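Local atomic coordinates of Lin2960 protein (Listeria innocua, PDB entry 3OOP), a protein that is of unknown function but probably binds DNA as a transcription regulator of the MarR family. Residues Y7-E10 with I11-D14. Residues are numbered along the deposited sequence; the frame is centred on the assembly and turned at random. Where two conformers were deposited one is given.
Sequences YYDE and ISFD
Ser12, deposited in two conformers, in this one folds its hydroxyl back onto the turn before it: with chi1 at 58°, OG sits between its own backbone N and carbonyl carbon and donates to Asp9 O at 2.9 Å. That carbonyl also takes the helical bond from Phe13 N at 3.1 Å, both donors tilted out of its plane to the same side. OG comes in from the flank, at a C=O...OG angle of 111°, whereas the amide lies closer to the line of the C=O bond, at 151°. A water also donates to Ser12 OG and to Asp9 OD1, 2.7 Å from each, tying carboxylate to hydroxyl. The same water lies in plane at the edge of the Tyr8 ring, whose CE2 is 4.4 Å from Ser12 CB. Tyr8 reaches into the dimer interface, its OH hydrogen-bonded to Val15 O of the second subunit, and its ring packs on Leu135 and Ile138 of helix 125-141. Ile11 turns CG1 back toward Tyr7 O, 3.6 Å away, and rests on Phe131 of that helix, in keeping with the helical dimerisation region of MarR proteins. A helical serine thus shares the carbonyl three residues earlier with the regular i+4 amide; carbonyl and water favour this rotation without locking it.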
loop_
_atom_site.group_PDB
_atom_site.type_symbol
_atom_site.label_atom_id
_atom_site.label_comp_id
_atom_site.label_asym_id
_atom_site.label_seq_id
_atom_site.Cartn_x
_atom_site.Cartn_y
_atom_site.Cartn_z
ATOM N N TYR A 7 1.506 -14.687 4.937
ATOM C CA TYR A 7 1.983 -14.631 3.551
ATOM C C TYR A 7 1.386 -13.449 2.795
ATOM O O TYR A 7 2.080 -12.796 2.020
ATOM C CB TYR A 7 1.682 -15.915 2.775
ATOM C CG TYR A 7 2.334 -17.167 3.321
ATOM C CD1 TYR A 7 3.725 -17.265 3.445
ATOM C CD2 TYR A 7 1.560 -18.266 3.691
ATOM C CE1 TYR A 7 4.324 -18.427 3.945
ATOM C CE2 TYR A 7 2.148 -19.429 4.190
ATOM C CZ TYR A 7 3.525 -19.500 4.314
ATOM O OH TYR A 7 4.101 -20.654 4.803
ATOM N N TYR A 8 0.093 -13.199 2.995
ATOM C CA TYR A 8 -0.552 -12.065 2.356
ATOM C C TYR A 8 0.115 -10.760 2.807
ATOM O O TYR A 8 0.395 -9.884 1.994
ATOM C CB TYR A 8 -2.049 -12.040 2.668
ATOM C CG TYR A 8 -2.782 -11.002 1.857
ATOM C CD1 TYR A 8 -3.410 -11.344 0.660
ATOM C CD2 TYR A 8 -2.800 -9.661 2.258
ATOM C CE1 TYR A 8 -4.066 -10.378 -0.110
ATOM C CE2 TYR A 8 -3.445 -8.690 1.500
ATOM C CZ TYR A 8 -4.078 -9.057 0.321
ATOM O OH TYR A 8 -4.721 -8.099 -0.433
ATOM N N ASP A 9 0.369 -10.642 4.108
ATOM C CA ASP A 9 0.977 -9.432 4.671
ATOM C C ASP A 9 2.361 -9.141 4.087
ATOM O O ASP A 9 2.703 -7.975 3.820
ATOM C CB ASP A 9 1.035 -9.514 6.198
ATOM C CG ASP A 9 -0.330 -9.360 6.845
ATOM O OD1 ASP A 9 -1.310 -9.025 6.136
ATOM O OD2 ASP A 9 -0.429 -9.588 8.069
ATOM N N GLU A 10 3.146 -10.196 3.879
ATOM C CA GLU A 10 4.435 -10.058 3.217
ATOM C C GLU A 10 4.249 -9.521 1.789
ATOM O O GLU A 10 5.004 -8.641 1.345
ATOM C CB GLU A 10 5.197 -11.389 3.242
ATOM C CG GLU A 10 5.697 -11.777 4.635
ATOM C CD GLU A 10 6.077 -13.246 4.750
ATOM O OE1 GLU A 10 6.272 -13.725 5.889
ATOM O OE2 GLU A 10 6.174 -13.929 3.710
ATOM N N ILE A 11 3.229 -10.024 1.090
ATOM C CA ILE A 11 2.927 -9.551 -0.261
ATOM C C ILE A 11 2.510 -8.077 -0.272
ATOM O O ILE A 11 2.989 -7.311 -1.115
ATOM C CB ILE A 11 1.849 -10.406 -0.962
ATOM C CG1 ILE A 11 2.463 -11.726 -1.432
ATOM C CG2 ILE A 11 1.282 -9.647 -2.157
ATOM C CD1 ILE A 11 1.443 -12.803 -1.762
ATOM N N SER A 12 1.616 -7.671 0.630
ATOM C CA SER A 12 1.230 -6.264 0.664
ATOM C C SER A 12 2.448 -5.360 0.916
ATOM O O SER A 12 2.587 -4.319 0.263
ATOM C CB SER A 12 0.080 -5.999 1.641
ATOM O OG SER A 12 0.410 -6.401 2.952
ATOM N N PHE A 13 3.349 -5.760 1.809
ATOM C CA PHE A 13 4.557 -4.966 2.031
ATOM C C PHE A 13 5.413 -4.906 0.761
ATOM O O PHE A 13 5.845 -3.830 0.348
ATOM C CB PHE A 13 5.367 -5.522 3.201
ATOM C CG PHE A 13 6.657 -4.779 3.447
ATOM C CD1 PHE A 13 6.656 -3.586 4.155
ATOM C CD2 PHE A 13 7.864 -5.268 2.960
ATOM C CE1 PHE A 13 7.840 -2.892 4.384
ATOM C CE2 PHE A 13 9.061 -4.584 3.182
ATOM C CZ PHE A 13 9.048 -3.394 3.894
ATOM N N ASP A 14 5.611 -6.058 0.125
ATOM C CA ASP A 14 6.463 -6.153 -1.051
ATOM C C ASP A 14 5.898 -5.427 -2.281
ATOM O O ASP A 14 6.665 -4.844 -3.059
ATOM C CB ASP A 14 6.732 -7.622 -1.401
ATOM C CG ASP A 14 7.705 -8.297 -0.444
ATOM O OD1 ASP A 14 8.272 -7.627 0.452
ATOM O OD2 ASP A 14 7.902 -9.525 -0.599
HETATM O O HOH W 1 -1.751 -6.907 4.535
#